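Local coordinates for protein (thiaminase I) (PDB 3THI) that probably degrades thiamin by exchanging its thiazole for another nucleophile at the pyrimidine methylene carbon, at residues A[118-123]-A[128-133]; A[158-163]-A[190-195]; A[165-170]-A[250-255]. All blocks are in the same frame, centred on the assembly; numbering follows the deposited sequence.

Contact 1 of 3, residues A[118-123]-A[128-133]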
loop_
_atom_site.group_PDB
_atom_site.type_symbol
_atom_site.label_atom_id
_atom_site.label_comp_id
_atom_site.label_asym_id
_atom_site.label_seq_id
_atom_site.Cartn_x
_atom_site.Cartn_y
_atom_site.Cartn_z
ATOM N N ILE A 118 4.006 -23.321 7.402
ATOM C CA ILE A 118 3.462 -21.967 7.315
ATOM C C ILE A 118 3.150 -21.667 5.851
ATOM O O ILE A 118 2.336 -20.792 5.543
ATOM C CB ILE A 118 4.449 -20.905 7.867
ATOM C CG1 ILE A 118 4.862 -21.261 9.296
ATOM C CG2 ILE A 118 3.794 -19.525 7.891
ATOM C CD1 ILE A 118 3.727 -21.219 10.311
ATOM N N GLY A 119 3.773 -22.434 4.957
ATOM C CA GLY A 119 3.558 -22.267 3.529
ATOM C C GLY A 119 2.165 -22.672 3.088
ATOM O O GLY A 119 1.673 -22.214 2.059
ATOM N N GLN A 120 1.523 -23.530 3.874
ATOM C CA GLN A 120 0.177 -23.994 3.554
ATOM C C GLN A 120 -0.929 -23.154 4.187
ATOM O O GLN A 120 -2.108 -23.401 3.950
ATOM C CB GLN A 120 0.019 -25.471 3.938
ATOM C CG GLN A 120 0.210 -25.772 5.421
ATOM C CD GLN A 120 0.277 -27.265 5.705
ATOM O OE1 GLN A 120 0.966 -28.006 5.006
ATOM N NE2 GLN A 120 -0.440 -27.711 6.734
ATOM N N VAL A 121 -0.535 -22.164 4.988
ATOM C CA VAL A 121 -1.460 -21.261 5.672
ATOM C C VAL A 121 -2.074 -20.269 4.690
ATOM O O VAL A 121 -1.358 -19.533 4.009
ATOM C CB VAL A 121 -0.744 -20.483 6.803
ATOM C CG1 VAL A 121 -1.660 -19.423 7.389
ATOM C CG2 VAL A 121 -0.295 -21.435 7.889
ATOM N N ASP A 122 -3.405 -20.248 4.631
ATOM C CA ASP A 122 -4.126 -19.356 3.724
ATOM C C ASP A 122 -4.857 -18.212 4.413
ATOM O O ASP A 122 -5.193 -17.220 3.767
ATOM C CB ASP A 122 -5.119 -20.147 2.872
ATOM C CG ASP A 122 -4.447 -21.193 2.007
ATOM O OD1 ASP A 122 -3.404 -20.880 1.384
ATOM O OD2 ASP A 122 -4.964 -22.331 1.952
ATOM N N ASN A 123 -5.149 -18.370 5.704
ATOM C CA ASN A 123 -5.832 -17.325 6.468
ATOM C C ASN A 123 -5.251 -17.198 7.868
ATOM O O ASN A 123 -4.426 -18.027 8.278
ATOM C CB ASN A 123 -7.350 -17.545 6.497
ATOM C CG ASN A 123 -7.747 -18.849 7.142
ATOM O OD1 ASN A 123 -7.711 -18.982 8.356
ATOM N ND2 ASN A 123 -8.149 -19.815 6.328
ATOM N N TYR A 128 -2.977 -19.056 13.204
ATOM C CA TYR A 128 -3.050 -19.215 14.651
ATOM C C TYR A 128 -2.854 -20.666 15.096
ATOM O O TYR A 128 -2.225 -20.922 16.126
ATOM C CB TYR A 128 -4.379 -18.688 15.197
ATOM C CG TYR A 128 -4.483 -18.834 16.697
ATOM C CD1 TYR A 128 -3.849 -17.930 17.549
ATOM C CD2 TYR A 128 -5.164 -19.904 17.263
ATOM C CE1 TYR A 128 -3.888 -18.092 18.928
ATOM C CE2 TYR A 128 -5.207 -20.078 18.644
ATOM C CZ TYR A 128 -4.564 -19.171 19.472
ATOM O OH TYR A 128 -4.572 -19.362 20.838
ATOM N N LYS A 129 -3.412 -21.611 14.342
ATOM C CA LYS A 129 -3.270 -23.027 14.678
ATOM C C LYS A 129 -1.812 -23.485 14.586
ATOM O O LYS A 129 -1.438 -24.484 15.189
ATOM C CB LYS A 129 -4.149 -23.887 13.761
ATOM C CG LYS A 129 -5.637 -23.737 14.055
ATOM C CD LYS A 129 -6.503 -24.682 13.232
ATOM C CE LYS A 129 -7.981 -24.386 13.461
ATOM N NZ LYS A 129 -8.870 -25.177 12.560
ATOM N N LYS A 130 -1.002 -22.731 13.846
ATOM C CA LYS A 130 0.410 -23.039 13.643
ATOM C C LYS A 130 1.344 -22.332 14.604
ATOM O O LYS A 130 2.235 -22.951 15.174
ATOM C CB LYS A 130 0.821 -22.713 12.207
ATOM C CG LYS A 130 0.128 -23.580 11.175
ATOM C CD LYS A 130 0.421 -25.060 11.389
ATOM C CE LYS A 130 -0.409 -25.912 10.437
ATOM N NZ LYS A 130 0.006 -27.346 10.475
ATOM N N ILE A 131 1.164 -21.028 14.765
ATOM C CA ILE A 131 2.023 -20.270 15.664
ATOM C C ILE A 131 1.426 -19.992 17.046
ATOM O O ILE A 131 2.167 -19.755 18.004
ATOM C CB ILE A 131 2.520 -18.966 15.021
ATOM C CG1 ILE A 131 1.356 -18.035 14.733
ATOM C CG2 ILE A 131 3.298 -19.283 13.742
ATOM C CD1 ILE A 131 1.790 -16.670 14.283
ATOM N N GLY A 132 0.099 -20.006 17.154
ATOM C CA GLY A 132 -0.534 -19.759 18.439
ATOM C C GLY A 132 -0.402 -18.356 18.995
ATOM O O GLY A 132 -0.083 -17.418 18.277
ATOM N N THR A 133 -0.661 -18.215 20.286
ATOM C CA THR A 133 -0.586 -16.929 20.965
ATOM C C THR A 133 0.840 -16.558 21.329
ATOM O O THR A 133 1.641 -17.423 21.683
ATOM C CB THR A 133 -1.399 -16.973 22.278
ATOM O OG1 THR A 133 -2.777 -17.211 21.989
ATOM C CG2 THR A 133 -1.275 -15.676 23.036
HETATM O O HOH W 1 0.390 -29.346 8.742
#
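Lys130 meets Ile118, Val121 and Gln120 in turn along its length, and the path of its side chain defines the contact between residues 118-123 and 128-133. At its root, Lys130 CB lies 3.8 Å from Ile118 CD1; the two side chains pass one another, running opposite ways. One carbon further out, Lys130 CG rests 3.9 Å from Val121 CG2, the methyl that stands anti to the valine carbonyl carbon. The lysine chain then bends at chi2 (-59°) and runs extended beyond, which brings CE and NZ across the end of Gln120, the two chains at about a right angle, with Lys130 NZ 3.8 Å from Gln120 NE2. Two donors facing each other cannot bond directly, and a water reconciles them: it accepts from Lys130 NZ at 2.7 Å and, more weakly, from Gln120 NE2. The contact is thus apolar near the lysine backbone and hydrated at its tip. Ile118 CD1 also reaches Ile131 CG2, 4.0 Å away, where the two isoleucines cross nearly perpendicularly. Leu109 of strand 96-112 also packs on both Ile118 and Val121, while Met198 of helix 186-199 touches Ile131. At the far end, Gly132 leaves helical geometry with positive phi as its N bonds to Tyr128 O at 2.7 Å. The whole is a short helical turn and an N-capped helix 124-131 in the connection that follows strand 96-112, in a family assigned to the periplasmic-binding-protein clan. Asn123, at the end of the link, is the N-cap of helix 124-131, its OD1 accepting from the backbone N of Glu126, and Lys130 and Ile131 of that helix pack on residues 118-121.

Contact 2 of 3, residues A[158-163]-A[190-195]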
loop_
_atom_site.group_PDB
_atom_site.type_symbol
_atom_site.label_atom_id
_atom_site.label_comp_id
_atom_site.label_asym_id
_atom_site.label_seq_id
_atom_site.Cartn_x
_atom_site.Cartn_y
_atom_site.Cartn_z
ATOM N N ALA A 158 -7.797 1.127 11.694
ATOM C CA ALA A 158 -9.080 1.478 11.077
ATOM C C ALA A 158 -9.155 0.905 9.671
ATOM O O ALA A 158 -10.194 0.402 9.246
ATOM C CB ALA A 158 -9.248 2.980 11.038
ATOM N N SER A 159 -8.035 0.963 8.963
ATOM C CA SER A 159 -7.951 0.426 7.611
ATOM C C SER A 159 -8.061 -1.086 7.598
ATOM O O SER A 159 -8.723 -1.648 6.735
ATOM C CB SER A 159 -6.647 0.843 6.941
ATOM O OG SER A 159 -6.704 2.197 6.566
ATOM N N MET A 160 -7.396 -1.744 8.539
ATOM C CA MET A 160 -7.456 -3.196 8.605
ATOM C C MET A 160 -8.883 -3.622 8.927
ATOM O O MET A 160 -9.403 -4.581 8.352
ATOM C CB MET A 160 -6.482 -3.714 9.647
ATOM C CG MET A 160 -5.045 -3.510 9.244
ATOM S SD MET A 160 -3.916 -4.046 10.515
ATOM C CE MET A 160 -3.990 -5.823 10.311
ATOM N N TYR A 161 -9.529 -2.855 9.802
ATOM C CA TYR A 161 -10.913 -3.110 10.190
ATOM C C TYR A 161 -11.837 -3.102 8.955
ATOM O O TYR A 161 -12.607 -4.042 8.720
ATOM C CB TYR A 161 -11.385 -2.045 11.201
ATOM C CG TYR A 161 -12.836 -2.203 11.599
ATOM C CD1 TYR A 161 -13.204 -3.084 12.618
ATOM C CD2 TYR A 161 -13.852 -1.537 10.906
ATOM C CE1 TYR A 161 -14.543 -3.308 12.937
ATOM C CE2 TYR A 161 -15.204 -1.758 11.218
ATOM C CZ TYR A 161 -15.533 -2.647 12.235
ATOM O OH TYR A 161 -16.844 -2.882 12.552
ATOM N N LEU A 162 -11.745 -2.031 8.171
ATOM C CA LEU A 162 -12.573 -1.851 6.982
ATOM C C LEU A 162 -12.310 -2.869 5.888
ATOM O O LEU A 162 -13.225 -3.263 5.174
ATOM C CB LEU A 162 -12.425 -0.424 6.464
ATOM C CG LEU A 162 -12.999 0.595 7.450
ATOM C CD1 LEU A 162 -12.712 2.008 7.005
ATOM C CD2 LEU A 162 -14.476 0.377 7.551
ATOM N N GLU A 163 -11.058 -3.285 5.752
ATOM C CA GLU A 163 -10.713 -4.289 4.757
ATOM C C GLU A 163 -11.291 -5.628 5.201
ATOM O O GLU A 163 -11.909 -6.343 4.407
ATOM C CB GLU A 163 -9.196 -4.413 4.605
ATOM C CG GLU A 163 -8.544 -3.206 3.973
ATOM C CD GLU A 163 -7.181 -3.519 3.424
ATOM O OE1 GLU A 163 -6.380 -4.121 4.157
ATOM O OE2 GLU A 163 -6.907 -3.164 2.258
ATOM N N ARG A 190 -12.678 -9.840 16.233
ATOM C CA ARG A 190 -12.062 -11.098 16.650
ATOM C C ARG A 190 -10.857 -11.397 15.770
ATOM O O ARG A 190 -9.866 -11.964 16.226
ATOM C CB ARG A 190 -13.066 -12.251 16.597
ATOM C CG ARG A 190 -13.931 -12.349 17.848
ATOM C CD ARG A 190 -14.843 -13.571 17.816
ATOM N NE ARG A 190 -16.036 -13.381 16.989
ATOM C CZ ARG A 190 -16.494 -14.274 16.112
ATOM N NH1 ARG A 190 -15.859 -15.425 15.926
ATOM N NH2 ARG A 190 -17.622 -14.039 15.456
ATOM N N GLY A 191 -10.965 -11.014 14.503
ATOM C CA GLY A 191 -9.878 -11.211 13.570
ATOM C C GLY A 191 -8.691 -10.345 13.949
ATOM O O GLY A 191 -7.568 -10.838 14.044
ATOM N N LEU A 192 -8.942 -9.065 14.226
ATOM C CA LEU A 192 -7.865 -8.143 14.587
ATOM C C LEU A 192 -7.226 -8.515 15.926
ATOM O O LEU A 192 -6.017 -8.383 16.096
ATOM C CB LEU A 192 -8.367 -6.694 14.590
ATOM C CG LEU A 192 -8.939 -6.135 13.279
ATOM C CD1 LEU A 192 -9.428 -4.717 13.484
ATOM C CD2 LEU A 192 -7.888 -6.179 12.176
ATOM N N ARG A 193 -8.040 -8.991 16.865
ATOM C CA ARG A 193 -7.541 -9.412 18.169
ATOM C C ARG A 193 -6.675 -10.635 18.008
ATOM O O ARG A 193 -5.650 -10.753 18.666
ATOM C CB ARG A 193 -8.680 -9.761 19.122
ATOM C CG ARG A 193 -9.399 -8.564 19.649
ATOM C CD ARG A 193 -10.443 -8.946 20.661
ATOM N NE ARG A 193 -10.548 -7.857 21.609
ATOM C CZ ARG A 193 -10.211 -7.950 22.888
ATOM N NH1 ARG A 193 -9.768 -9.099 23.374
ATOM N NH2 ARG A 193 -10.262 -6.875 23.661
ATOM N N LEU A 194 -7.100 -11.556 17.143
ATOM C CA LEU A 194 -6.345 -12.780 16.910
ATOM C C LEU A 194 -4.923 -12.425 16.453
ATOM O O LEU A 194 -3.949 -13.034 16.903
ATOM C CB LEU A 194 -7.035 -13.642 15.856
ATOM C CG LEU A 194 -6.423 -15.033 15.730
ATOM C CD1 LEU A 194 -6.564 -15.764 17.053
ATOM C CD2 LEU A 194 -7.072 -15.800 14.611
ATOM N N LEU A 195 -4.821 -11.413 15.588
ATOM C CA LEU A 195 -3.544 -10.941 15.072
ATOM C C LEU A 195 -2.693 -10.367 16.194
ATOM O O LEU A 195 -1.495 -10.625 16.260
ATOM C CB LEU A 195 -3.767 -9.866 14.020
ATOM C CG LEU A 195 -4.290 -10.301 12.665
ATOM C CD1 LEU A 195 -4.726 -9.082 11.892
ATOM C CD2 LEU A 195 -3.213 -11.085 11.923
#
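Met160 and Tyr161 pack against Leu192 and Leu195 in a helix-helix interface within the alpha/beta fold of this member of the periplasmic-binding-protein clan. The local axes approach to 10.4 Å, with their N-to-C directions 129° apart, so these two segments run in broadly opposing directions at a steep inclination. Met160 comes first and makes two contacts. Its CB lies 3.8 Å from Leu192 CD2, while the chain, extended through chi2 and turned at chi3 (76°), delivers the terminal methyl to the next leucine. Tyr161 follows and takes the other branch of Leu192: CD1 sits 4.0 Å from Tyr161 CB and equally near its CA. With chi1 at 177°, the tyrosine ring is swung so that its edge lies by this methyl, which sits near the ring plane. Leu192 therefore straddles consecutive residues of helix 154-169, one methyl for each. The phenol OH is hydrogen-bonded to Asn185 N in the loop before helix 186-199, adding a polar tie to an otherwise apolar seam. Trp349 of helix 346-353 packs on Tyr161, and Ile124 of helix 124-131 on Leu195. One turn beyond Leu192, Leu195 meets the methionine tip to tip, its CD1 3.7 Å from Met160 CE.

Contact 3 of 3, residues A[165-170]-A[250-255]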
loop_
_atom_site.group_PDB
_atom_site.type_symbol
_atom_site.label_atom_id
_atom_site.label_comp_id
_atom_site.label_asym_id
_atom_site.label_seq_id
_atom_site.Cartn_x
_atom_site.Cartn_y
_atom_site.Cartn_z
ATOM N N LEU A 165 -13.766 -6.139 7.133
ATOM C CA LEU A 165 -15.223 -6.085 7.048
ATOM C C LEU A 165 -15.716 -6.479 5.663
ATOM O O LEU A 165 -16.758 -7.120 5.532
ATOM C CB LEU A 165 -15.738 -4.694 7.424
ATOM C CG LEU A 165 -17.246 -4.572 7.641
ATOM C CD1 LEU A 165 -17.672 -5.495 8.756
ATOM C CD2 LEU A 165 -17.625 -3.133 7.968
ATOM N N ILE A 166 -14.967 -6.102 4.630
ATOM C CA ILE A 166 -15.351 -6.446 3.267
ATOM C C ILE A 166 -15.321 -7.966 3.089
ATOM O O ILE A 166 -16.289 -8.555 2.613
ATOM C CB ILE A 166 -14.450 -5.731 2.212
ATOM C CG1 ILE A 166 -14.913 -4.280 2.038
ATOM C CG2 ILE A 166 -14.450 -6.496 0.869
ATOM C CD1 ILE A 166 -14.027 -3.441 1.138
ATOM N N ASP A 167 -14.244 -8.602 3.546
ATOM C CA ASP A 167 -14.108 -10.045 3.410
ATOM C C ASP A 167 -15.141 -10.779 4.243
ATOM O O ASP A 167 -15.586 -11.868 3.874
ATOM C CB ASP A 167 -12.690 -10.487 3.783
ATOM C CG ASP A 167 -11.626 -9.837 2.906
ATOM O OD1 ASP A 167 -11.914 -9.564 1.717
ATOM O OD2 ASP A 167 -10.503 -9.592 3.405
ATOM N N VAL A 168 -15.537 -10.161 5.352
ATOM C CA VAL A 168 -16.531 -10.725 6.260
ATOM C C VAL A 168 -17.914 -10.700 5.626
ATOM O O VAL A 168 -18.652 -11.668 5.721
ATOM C CB VAL A 168 -16.534 -9.974 7.629
ATOM C CG1 VAL A 168 -17.835 -10.203 8.364
ATOM C CG2 VAL A 168 -15.379 -10.470 8.509
ATOM N N THR A 169 -18.247 -9.597 4.958
ATOM C CA THR A 169 -19.546 -9.461 4.297
ATOM C C THR A 169 -19.561 -10.171 2.949
ATOM O O THR A 169 -20.623 -10.505 2.421
ATOM C CB THR A 169 -19.937 -7.978 4.062
ATOM O OG1 THR A 169 -18.924 -7.329 3.279
ATOM C CG2 THR A 169 -20.109 -7.249 5.376
ATOM N N GLY A 170 -18.374 -10.390 2.390
ATOM C CA GLY A 170 -18.267 -11.052 1.103
ATOM C C GLY A 170 -18.596 -10.154 -0.076
ATOM O O GLY A 170 -18.594 -10.596 -1.222
ATOM N N ILE A 250 -2.473 -13.702 2.322
ATOM C CA ILE A 250 -3.098 -14.288 3.487
ATOM C C ILE A 250 -4.414 -13.556 3.710
ATOM O O ILE A 250 -4.489 -12.328 3.599
ATOM C CB ILE A 250 -2.149 -14.238 4.732
ATOM C CG1 ILE A 250 -2.831 -14.869 5.948
ATOM C CG2 ILE A 250 -1.653 -12.804 4.994
ATOM C CD1 ILE A 250 -1.872 -15.238 7.035
ATOM N N SER A 251 -5.473 -14.331 3.910
ATOM C CA SER A 251 -6.802 -13.776 4.116
ATOM C C SER A 251 -7.109 -13.626 5.606
ATOM O O SER A 251 -6.560 -14.356 6.430
ATOM C CB SER A 251 -7.840 -14.677 3.441
ATOM O OG SER A 251 -9.145 -14.151 3.603
ATOM N N SER A 252 -7.959 -12.662 5.952
ATOM C CA SER A 252 -8.336 -12.447 7.349
ATOM C C SER A 252 -9.560 -13.299 7.711
ATOM O O SER A 252 -9.964 -13.375 8.880
ATOM C CB SER A 252 -8.583 -10.959 7.637
ATOM O OG SER A 252 -9.512 -10.399 6.720
ATOM N N SER A 253 -10.122 -13.958 6.700
ATOM C CA SER A 253 -11.269 -14.833 6.881
ATOM C C SER A 253 -11.068 -16.152 6.124
ATOM O O SER A 253 -10.333 -16.220 5.141
ATOM C CB SER A 253 -12.548 -14.130 6.426
ATOM O OG SER A 253 -12.379 -13.561 5.145
ATOM N N ALA A 254 -11.711 -17.206 6.606
ATOM C CA ALA A 254 -11.596 -18.516 5.980
ATOM C C ALA A 254 -12.606 -18.757 4.852
ATOM O O ALA A 254 -12.338 -19.511 3.918
ATOM C CB ALA A 254 -11.720 -19.605 7.029
ATOM N N GLY A 255 -13.748 -18.080 4.917
ATOM C CA GLY A 255 -14.794 -18.291 3.929
ATOM C C GLY A 255 -14.816 -17.538 2.617
ATOM O O GLY A 255 -14.971 -18.129 1.550
#
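Asp167, near the C-terminal end of helix 154-169, meets Ser252 and Ser253 of the loop that leads from strand 245-248 to strand 260-269. The van der Waals part is centred on the root of the aspartate: Asp167 CB is 3.4 Å from Ser253 OG, and Asp167 and Ser253 are also the closest pair along the backbones, with CA atoms 6.6 Å apart. The polar approach lies at the carboxylate. Asp167 CG is anti to its own carbonyl carbon (chi1 -60°), which carries OD2 toward Ser252, where it stands 3.6 Å from Ser252 OG, a loose proximity. Both Asp167 and Ser253 have hydrogen bonds to residues outside the two segments: Asp167 OD1 accepts from the backbone N of Ile258, and Ser253 OG is bonded to the carbonyl of Gln256. Within the loop, Ser251 OG donates to Ser253 O at 2.8 Å, in the carbonyl plane and on a lone pair, with a C=O...donor angle of 130°. This bond spans Ser252 and is consistent with a locally held loop conformation. The direct contact is thus packing and close polar approach, while the polar link between helix 154-169 and the loop is the bond from the buried Asp167 carboxylate to Ile258 N, just beyond residues 250-255.

How the contacts relate
From the N terminus, contact 1 comes first and closes a very short loop, of which the four intervening residues are all helical. Contact 2 opens later and joins helix 154-169 to helix 186-199, and contact 3 starts further down that same helix 154-169 and ends in the loop 250-255. The loops of contacts 2 and 3 therefore cross, their segments alternating along the chain, with centres about 10 Å apart. Contact 1 stands in series with both yet touches each: Tyr128 packs on Leu194, and Asp122 O probably accepts a hydrogen bond from Ser251 N. Together they tie helices 116-119, 124-131, 154-169 and 186-199 to loop 250-255.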